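Local coordinates for IMC sub-compartment protein ISP3 (Toxoplasma gondii, PDB 4CHJ) that belongs to the inner membrane complex sub-compartment proteins, a pleckstrin homology fold family critical for replication of this apicomplexan parasite, at residues G45-V50 with R57-L62; E49-D54 with A123-F128; D85-V90 with D143-N148. One frame throughout, in Å; residues are numbered along the deposited sequence.

The three contacts trace one pleckstrin homology domain. Contact 1 is the hairpin of strands 46-51 and 57-65. Contact 2 starts from the same strand 46-51 and seats strand 123-127 on its other edge, so Glu49 and Val50 serve both and the centres lie about 10 Å apart. They also meet directly: CE of Met48 packs 3.4 Å from CG of Phe126. Contact 3 lies on the opposite side of the chain's centre, its own centre about 21 Å from that of contact 1 and 18 Å from that of contact 2. There the C-terminal helix 131-149, which follows strand 123-127 in the chain, meets the edge strand 87-91.

Contact 1. Residues G45-V50 with R57-L62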
loop_
_atom_site.group_PDB
_atom_site.type_symbol
_atom_site.label_atom_id
_atom_site.label_comp_id
_atom_site.label_asym_id
_atom_site.label_seq_id
_atom_site.Cartn_x
_atom_site.Cartn_y
_atom_site.Cartn_z
ATOM N N GLY A 45 3.868 12.677 -5.444
ATOM C CA GLY A 45 5.068 11.913 -5.178
ATOM C C GLY A 45 5.527 12.172 -3.770
ATOM O O GLY A 45 5.832 13.300 -3.402
ATOM N N ASP A 46 5.537 11.134 -2.953
ATOM C CA ASP A 46 5.983 11.292 -1.573
ATOM C C ASP A 46 6.634 9.993 -1.080
ATOM O O ASP A 46 6.551 8.952 -1.738
ATOM C CB ASP A 46 4.811 11.736 -0.678
ATOM C CG ASP A 46 5.261 12.250 0.680
ATOM O OD1 ASP A 46 6.413 12.719 0.798
ATOM O OD2 ASP A 46 4.466 12.166 1.642
ATOM N N THR A 47 7.318 10.101 0.054
ATOM C CA THR A 47 8.297 9.132 0.498
ATOM C C THR A 47 7.610 8.034 1.323
ATOM O O THR A 47 6.676 8.321 2.090
ATOM C CB THR A 47 9.395 9.837 1.339
ATOM O OG1 THR A 47 10.398 10.381 0.466
ATOM C CG2 THR A 47 10.053 8.881 2.313
ATOM N N MET A 48 8.022 6.780 1.089
ATOM C CA MET A 48 7.677 5.643 1.950
ATOM C C MET A 48 8.810 4.603 1.900
ATOM O O MET A 48 9.887 4.877 1.355
ATOM C CB MET A 48 6.357 5.027 1.505
ATOM C CG MET A 48 6.135 5.106 0.004
ATOM S SD MET A 48 7.272 4.044 -0.914
ATOM C CE MET A 48 6.677 2.438 -0.366
ATOM N N GLU A 49 8.586 3.440 2.508
ATOM C CA GLU A 49 9.578 2.350 2.493
ATOM C C GLU A 49 8.986 1.069 1.956
ATOM O O GLU A 49 7.884 0.680 2.334
ATOM C CB GLU A 49 10.072 2.059 3.904
ATOM C CG GLU A 49 11.007 3.086 4.473
ATOM C CD GLU A 49 11.270 2.842 5.938
ATOM O OE1 GLU A 49 10.593 1.966 6.531
ATOM O OE2 GLU A 49 12.168 3.507 6.492
ATOM N N VAL A 50 9.775 0.353 1.167
ATOM C CA VAL A 50 9.402 -0.977 0.727
ATOM C C VAL A 50 10.123 -2.015 1.578
ATOM O O VAL A 50 11.347 -2.028 1.647
ATOM C CB VAL A 50 9.784 -1.200 -0.742
ATOM C CG1 VAL A 50 9.537 -2.643 -1.146
ATOM C CG2 VAL A 50 9.015 -0.247 -1.637
ATOM N N ARG A 57 14.951 -2.708 4.277
ATOM C CA ARG A 57 14.050 -1.830 3.582
ATOM C C ARG A 57 14.816 -0.899 2.692
ATOM O O ARG A 57 16.025 -0.740 2.840
ATOM C CB ARG A 57 13.283 -1.006 4.580
ATOM C CG ARG A 57 12.388 -1.836 5.452
ATOM C CD ARG A 57 11.994 -1.063 6.685
ATOM N NE ARG A 57 13.055 -1.097 7.678
ATOM C CZ ARG A 57 13.592 -0.030 8.262
ATOM N NH1 ARG A 57 13.163 1.200 7.991
ATOM N NH2 ARG A 57 14.544 -0.211 9.143
ATOM N N ILE A 58 14.096 -0.281 1.768
ATOM C CA ILE A 58 14.614 0.818 0.997
ATOM C C ILE A 58 13.611 1.956 1.033
ATOM O O ILE A 58 12.412 1.736 0.784
ATOM C CB ILE A 58 14.811 0.410 -0.466
ATOM C CG1 ILE A 58 15.854 -0.692 -0.571
ATOM C CG2 ILE A 58 15.241 1.608 -1.294
ATOM C CD1 ILE A 58 15.773 -1.488 -1.863
ATOM N N GLU A 59 14.106 3.169 1.303
ATOM C CA GLU A 59 13.323 4.392 1.144
ATOM C C GLU A 59 13.078 4.681 -0.324
ATOM O O GLU A 59 14.025 4.824 -1.093
ATOM C CB GLU A 59 14.054 5.573 1.769
ATOM C CG GLU A 59 13.121 6.616 2.366
ATOM C CD GLU A 59 13.811 7.501 3.397
ATOM O OE1 GLU A 59 14.621 6.976 4.205
ATOM O OE2 GLU A 59 13.524 8.724 3.412
ATOM N N CYS A 60 11.802 4.736 -0.708
ATOM C CA CYS A 60 11.395 5.049 -2.086
ATOM C C CYS A 60 10.520 6.296 -2.156
ATOM O O CYS A 60 10.046 6.813 -1.133
ATOM C CB CYS A 60 10.585 3.901 -2.681
ATOM S SG CYS A 60 11.493 2.378 -2.864
ATOM N N ASN A 61 10.265 6.723 -3.387
ATOM C CA ASN A 61 9.254 7.717 -3.674
ATOM C C ASN A 61 8.152 7.005 -4.375
ATOM O O ASN A 61 8.396 6.220 -5.288
ATOM C CB ASN A 61 9.789 8.826 -4.581
ATOM C CG ASN A 61 9.097 10.159 -4.338
ATOM O OD1 ASN A 61 9.339 10.820 -3.323
ATOM N ND2 ASN A 61 8.237 10.569 -5.276
ATOM N N LEU A 62 6.936 7.270 -3.933
ATOM C CA LEU A 62 5.772 6.618 -4.467
ATOM C C LEU A 62 4.929 7.701 -5.079
ATOM O O LEU A 62 4.538 8.633 -4.398
ATOM C CB LEU A 62 5.005 5.917 -3.348
ATOM C CG LEU A 62 3.661 5.310 -3.721
ATOM C CD1 LEU A 62 3.866 4.243 -4.788
ATOM C CD2 LEU A 62 2.948 4.733 -2.491
#
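Glu49 and Arg57 both set CG anti to their own carbonyl carbon, and from there the glutamate runs out extended while the arginine bends at its third torsion (chi3 -80°), which brings NH1 round to the carboxylate. The result is a salt bridge, with NH1 of Arg57 2.9 Å from OE2 of Glu49. The same nitrogen also donates a hydrogen bond to OE1 of Glu49, reaching it from above the carboxylate plane, so one guanidinium corner serves both oxygens. The two planes are turned 54° apart, and the carboxylate carbon sits at the edge of the guanidinium in its plane. Along this face Thr47 presents CG2 to OE2 of Glu59, 3.6 Å away. Asn61 swings its amide over the start of the strand, ND2 lying 3.4 Å from CA of Gly45.

The other face is apolar beyond Asp46, whose OD2 pairs with Arg41 in a salt bridge. Met48 has CG wedged between its backbone N and carbonyl carbon (chi1 33°), and its bent chain lays CG 3.6 Å from CB of Leu62 while SD rests against CB of Cys60. Val50 turns CG2 to SG of Cys60. Leu73 and Phe126 from the neighbouring strands continue this layer.

Between the faces run paired backbone bonds: N of Leu62 to O of Asp46 and N of Cys60 to O of Met48, both 2.8 Å, each with a return bond. Val50 and Ile58 form a third such pair, its bonds somewhat longer. This is an antiparallel beta hairpin, with Met48, Val50, Cys60 and Leu62 lining the inside of the curved sheet of a pleckstrin homology fold.

Contact 2. Residues E49-D54 with A123-F128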
loop_
_atom_site.group_PDB
_atom_site.type_symbol
_atom_site.label_atom_id
_atom_site.label_comp_id
_atom_site.label_asym_id
_atom_site.label_seq_id
_atom_site.Cartn_x
_atom_site.Cartn_y
_atom_site.Cartn_z
ATOM N N GLU A 49 8.586 3.440 2.508
ATOM C CA GLU A 49 9.578 2.350 2.493
ATOM C C GLU A 49 8.986 1.069 1.956
ATOM O O GLU A 49 7.884 0.680 2.334
ATOM C CB GLU A 49 10.072 2.059 3.904
ATOM C CG GLU A 49 11.007 3.086 4.473
ATOM C CD GLU A 49 11.270 2.842 5.938
ATOM O OE1 GLU A 49 10.593 1.966 6.531
ATOM O OE2 GLU A 49 12.168 3.507 6.492
ATOM N N VAL A 50 9.775 0.353 1.167
ATOM C CA VAL A 50 9.402 -0.977 0.727
ATOM C C VAL A 50 10.123 -2.015 1.578
ATOM O O VAL A 50 11.347 -2.028 1.647
ATOM C CB VAL A 50 9.784 -1.200 -0.742
ATOM C CG1 VAL A 50 9.537 -2.643 -1.146
ATOM C CG2 VAL A 50 9.015 -0.247 -1.637
ATOM N N LEU A 51 9.350 -2.871 2.237
ATOM C CA LEU A 51 9.889 -3.969 3.029
ATOM C C LEU A 51 10.342 -5.135 2.165
ATOM O O LEU A 51 9.774 -5.389 1.109
ATOM C CB LEU A 51 8.859 -4.455 4.045
ATOM C CG LEU A 51 8.332 -3.412 5.025
ATOM C CD1 LEU A 51 7.786 -4.087 6.270
ATOM C CD2 LEU A 51 9.425 -2.419 5.381
ATOM N N PHE A 52 11.347 -5.860 2.635
ATOM C CA PHE A 52 11.833 -7.034 1.925
ATOM C C PHE A 52 11.885 -8.236 2.850
ATOM O O PHE A 52 12.060 -8.098 4.052
ATOM C CB PHE A 52 13.198 -6.763 1.299
ATOM C CG PHE A 52 13.165 -5.723 0.226
ATOM C CD1 PHE A 52 12.690 -6.027 -1.032
ATOM C CD2 PHE A 52 13.585 -4.435 0.483
ATOM C CE1 PHE A 52 12.647 -5.071 -2.021
ATOM C CE2 PHE A 52 13.547 -3.472 -0.501
ATOM C CZ PHE A 52 13.075 -3.790 -1.756
ATOM N N PRO A 53 11.837 -9.424 2.264
ATOM C CA PRO A 53 11.767 -10.672 3.028
ATOM C C PRO A 53 12.966 -10.873 3.951
ATOM O O PRO A 53 12.789 -11.389 5.047
ATOM C CB PRO A 53 11.746 -11.742 1.937
ATOM C CG PRO A 53 11.151 -11.057 0.759
ATOM C CD PRO A 53 11.658 -9.648 0.821
ATOM N N ASP A 54 14.158 -10.477 3.521
ATOM C CA ASP A 54 15.351 -10.593 4.360
ATOM C C ASP A 54 15.302 -9.589 5.512
ATOM O O ASP A 54 16.121 -9.624 6.420
ATOM C CB ASP A 54 16.656 -10.517 3.556
ATOM C CG ASP A 54 16.928 -9.146 2.982
ATOM O OD1 ASP A 54 16.417 -8.145 3.518
ATOM O OD2 ASP A 54 17.668 -9.073 1.985
ATOM N N ALA A 123 3.562 -10.757 -3.035
ATOM C CA ALA A 123 3.131 -9.873 -1.966
ATOM C C ALA A 123 4.189 -8.822 -1.683
ATOM O O ALA A 123 5.370 -9.119 -1.641
ATOM C CB ALA A 123 2.828 -10.665 -0.713
ATOM N N ILE A 124 3.754 -7.584 -1.517
ATOM C CA ILE A 124 4.667 -6.476 -1.335
ATOM C C ILE A 124 4.248 -5.772 -0.087
ATOM O O ILE A 124 3.062 -5.718 0.221
ATOM C CB ILE A 124 4.573 -5.491 -2.500
ATOM C CG1 ILE A 124 4.644 -6.270 -3.836
ATOM C CG2 ILE A 124 5.674 -4.438 -2.386
ATOM C CD1 ILE A 124 4.449 -5.420 -5.071
ATOM N N ALA A 125 5.208 -5.249 0.651
ATOM C CA ALA A 125 4.895 -4.510 1.840
ATOM C C ALA A 125 5.472 -3.125 1.726
ATOM O O ALA A 125 6.684 -2.970 1.442
ATOM C CB ALA A 125 5.439 -5.215 3.072
ATOM N N PHE A 126 4.586 -2.126 1.899
ATOM C CA PHE A 126 4.967 -0.717 2.083
ATOM C C PHE A 126 4.800 -0.337 3.558
ATOM O O PHE A 126 3.838 -0.725 4.193
ATOM C CB PHE A 126 4.055 0.190 1.243
ATOM C CG PHE A 126 4.278 0.085 -0.246
ATOM C CD1 PHE A 126 5.321 -0.677 -0.771
ATOM C CD2 PHE A 126 3.459 0.769 -1.121
ATOM C CE1 PHE A 126 5.527 -0.752 -2.136
ATOM C CE2 PHE A 126 3.669 0.710 -2.484
ATOM C CZ PHE A 126 4.712 -0.052 -2.992
ATOM N N SER A 127 5.752 0.422 4.072
ATOM C CA SER A 127 5.678 0.999 5.390
ATOM C C SER A 127 5.582 2.529 5.274
ATOM O O SER A 127 6.361 3.165 4.548
ATOM C CB SER A 127 6.911 0.626 6.199
ATOM O OG SER A 127 6.814 1.147 7.514
ATOM N N PHE A 128 4.584 3.104 5.938
ATOM C CA PHE A 128 4.296 4.541 5.790
ATOM C C PHE A 128 4.687 5.275 7.036
ATOM O O PHE A 128 4.934 4.654 8.086
ATOM C CB PHE A 128 2.814 4.781 5.476
ATOM C CG PHE A 128 2.428 4.362 4.094
ATOM C CD1 PHE A 128 2.068 3.043 3.838
ATOM C CD2 PHE A 128 2.586 5.239 3.026
ATOM C CE1 PHE A 128 1.795 2.635 2.559
ATOM C CE2 PHE A 128 2.306 4.833 1.743
ATOM C CZ PHE A 128 1.931 3.525 1.507
#
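Leu51 and Ala125 meet through their CB atoms, 3.6 Å apart, on the face of the sheet that also carries Glu49 and Ser127. CG of Leu51 lies over the same methyl, and the CD2 branch reaches along to CB of Ser127 at 4.0 Å. On the reverse face Val50 and Phe126 lie side by side and point the same way. Here CG2 of Val50 comes obliquely to the ring, 3.6 Å from CE1 of Phe126. It is CG1, anti to the backbone N (chi1 173°), that turns toward Ile124, touching its CG2 loosely at 4.4 Å.

The backbone sets this register. N of Ser127 donates to O of Glu49 at 2.8 Å, and N of Glu49 returns a bond to O of Ser127 at 3.0 Å. Farther along, N of Leu51 bonds to O of Ala125 at 2.8 Å. O of Glu49 also receives a CA-H contact from Phe126, 3.2 Å from its CA.

Beyond this shell, the Phe126 ring meets Phe115 edge-to-face and, at a shallower tilt, Phe137 of helix 131-149, while Leu73 touches both Val50 and Phe126. The Glu49 carboxylate is held by Arg57 of strand 57-65, on the other edge of strand 46-51. The two faces therefore differ in chemistry: Val50 and Phe126 feed an aromatic-rich hydrophobic interior, whereas the opposite face mixes apolar CB contacts with polar groups, and three main-chain hydrogen bonds supply the polar part of the join between the strands.

Contact 3. Residues D85-V90 with D143-N148; sequences DDIAAV and DEIKKN
Ile145 on the C-terminal helix of the pleckstrin homology fold packs against strand 87-91, the edge strand that this helix partly covers, and its side chain can be followed outward. From CB, the CG2 branch goes to the carbonyl of Ala88, 4.1 Å from its O. The other branch, CG1, stands anti to the carbonyl carbon (chi1 -72°) and lies 4.0 Å from CG2 of Ile87, the two isoleucines crossing at about a right angle. Its tip, CD1, presses on the strand backbone, 3.7 Å from C of Ala89 and nearly as close to N of Val90. CG1 of Val90 meets that tip as well, more loosely. Where CD1 lands, the strand departs from regular pairing: two residues, Ala88 and Ala89, stand opposite the single Arg116 of strand 113-117, which makes a classic beta bulge. Val90 continues along the helix to Val138 and Leu141, and Ile87 reaches Phe115.

One turn later Asn148 supplies the polar part of the contact. Its CB lies 3.9 Å from O of Asp85, though the exact setting of the amide is less certain. ND2 also bonds to the carbonyl of Leu84, so the amide tethers the helix to the chain leading into the strand as well as to the strand itself. Across the contact, as modelled, ND2 of Asn148 donates to O of Ile87 at 3.2 Å, the acceptor within 4° of the amide plane and the donor on a lone pair of that carbonyl.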
loop_
_atom_site.group_PDB
_atom_site.type_symbol
_atom_site.label_atom_id
_atom_site.label_comp_id
_atom_site.label_asym_id
_atom_site.label_seq_id
_atom_site.Cartn_x
_atom_site.Cartn_y
_atom_site.Cartn_z
ATOM N N ASP A 85 -4.670 -1.778 -11.864
ATOM C CA ASP A 85 -5.505 -2.867 -12.336
ATOM C C ASP A 85 -4.970 -4.167 -11.766
ATOM O O ASP A 85 -5.723 -5.074 -11.433
ATOM C CB ASP A 85 -5.520 -2.916 -13.869
ATOM C CG ASP A 85 -4.242 -2.375 -14.491
ATOM O OD1 ASP A 85 -4.007 -1.151 -14.412
ATOM O OD2 ASP A 85 -3.475 -3.175 -15.062
ATOM N N ASP A 86 -3.650 -4.251 -11.683
ATOM C CA ASP A 86 -2.974 -5.441 -11.175
ATOM C C ASP A 86 -3.297 -5.818 -9.727
ATOM O O ASP A 86 -3.333 -6.994 -9.395
ATOM C CB ASP A 86 -1.461 -5.339 -11.370
ATOM C CG ASP A 86 -0.819 -6.688 -11.618
ATOM O OD1 ASP A 86 -1.545 -7.632 -11.985
ATOM O OD2 ASP A 86 0.409 -6.806 -11.447
ATOM N N ILE A 87 -3.551 -4.830 -8.874
ATOM C CA ILE A 87 -3.681 -5.094 -7.446
ATOM C C ILE A 87 -4.825 -6.056 -7.187
ATOM O O ILE A 87 -5.939 -5.833 -7.635
ATOM C CB ILE A 87 -3.994 -3.799 -6.677
ATOM C CG1 ILE A 87 -3.126 -2.644 -7.181
ATOM C CG2 ILE A 87 -3.838 -4.009 -5.182
ATOM C CD1 ILE A 87 -1.780 -2.535 -6.503
ATOM N N ALA A 88 -4.551 -7.111 -6.431
ATOM C CA ALA A 88 -5.559 -8.133 -6.181
ATOM C C ALA A 88 -6.023 -8.210 -4.733
ATOM O O ALA A 88 -7.158 -8.587 -4.460
ATOM C CB ALA A 88 -5.044 -9.488 -6.638
ATOM N N ALA A 89 -5.141 -7.862 -3.807
ATOM C CA ALA A 89 -5.473 -7.947 -2.395
ATOM C C ALA A 89 -4.723 -6.932 -1.552
ATOM O O ALA A 89 -3.645 -6.481 -1.916
ATOM C CB ALA A 89 -5.216 -9.352 -1.877
ATOM N N VAL A 90 -5.306 -6.600 -0.410
ATOM C CA VAL A 90 -4.679 -5.746 0.570
ATOM C C VAL A 90 -4.625 -6.522 1.871
ATOM O O VAL A 90 -5.610 -7.118 2.279
ATOM C CB VAL A 90 -5.467 -4.440 0.757
ATOM C CG1 VAL A 90 -6.893 -4.736 1.167
ATOM C CG2 VAL A 90 -4.786 -3.541 1.769
ATOM N N ASP A 143 -10.290 0.721 -2.993
ATOM C CA ASP A 143 -11.052 1.263 -4.107
ATOM C C ASP A 143 -10.610 0.667 -5.434
ATOM O O ASP A 143 -11.436 0.339 -6.278
ATOM C CB ASP A 143 -10.917 2.783 -4.156
ATOM C CG ASP A 143 -11.533 3.457 -2.956
ATOM O OD1 ASP A 143 -12.456 2.876 -2.357
ATOM O OD2 ASP A 143 -11.092 4.569 -2.609
ATOM N N GLU A 144 -9.303 0.522 -5.606
ATOM C CA GLU A 144 -8.743 0.002 -6.851
ATOM C C GLU A 144 -9.142 -1.433 -7.053
ATOM O O GLU A 144 -9.495 -1.834 -8.145
ATOM C CB GLU A 144 -7.232 0.110 -6.823
ATOM C CG GLU A 144 -6.762 1.546 -6.792
ATOM C CD GLU A 144 -7.314 2.358 -7.962
ATOM O OE1 GLU A 144 -7.558 1.754 -9.038
ATOM O OE2 GLU A 144 -7.494 3.599 -7.805
ATOM N N ILE A 145 -9.147 -2.183 -5.967
ATOM C CA ILE A 145 -9.502 -3.595 -5.991
ATOM C C ILE A 145 -10.972 -3.817 -6.359
ATOM O O ILE A 145 -11.292 -4.700 -7.145
ATOM C CB ILE A 145 -9.225 -4.228 -4.623
ATOM C CG1 ILE A 145 -7.720 -4.363 -4.430
ATOM C CG2 ILE A 145 -9.916 -5.584 -4.495
ATOM C CD1 ILE A 145 -7.322 -4.661 -3.009
ATOM N N LYS A 146 -11.856 -3.025 -5.757
ATOM C CA LYS A 146 -13.272 -3.057 -6.084
ATOM C C LYS A 146 -13.479 -2.745 -7.559
ATOM O O LYS A 146 -14.127 -3.512 -8.271
ATOM C CB LYS A 146 -14.039 -2.064 -5.212
ATOM C CG LYS A 146 -14.303 -2.578 -3.799
ATOM C CD LYS A 146 -14.422 -1.456 -2.760
ATOM C CE LYS A 146 -15.797 -0.785 -2.772
ATOM N NZ LYS A 146 -16.188 -0.245 -1.436
ATOM N N LYS A 147 -12.910 -1.628 -8.010
ATOM C CA LYS A 147 -12.871 -1.293 -9.439
ATOM C C LYS A 147 -12.477 -2.492 -10.276
ATOM O O LYS A 147 -13.174 -2.853 -11.222
ATOM C CB LYS A 147 -11.843 -0.199 -9.694
ATOM C CG LYS A 147 -12.433 1.157 -9.964
ATOM C CD LYS A 147 -11.416 2.063 -10.636
ATOM C CE LYS A 147 -10.623 2.850 -9.606
ATOM N NZ LYS A 147 -9.306 3.285 -10.151
ATOM N N ASN A 148 -11.340 -3.090 -9.935
ATOM C CA ASN A 148 -10.730 -4.145 -10.735
ATOM C C ASN A 148 -11.630 -5.358 -10.848
ATOM O O ASN A 148 -11.722 -5.987 -11.899
ATOM C CB ASN A 148 -9.387 -4.556 -10.137
ATOM C CG ASN A 148 -8.361 -3.448 -10.198
ATOM O OD1 ASN A 148 -8.588 -2.410 -10.812
ATOM N ND2 ASN A 148 -7.222 -3.663 -9.560
#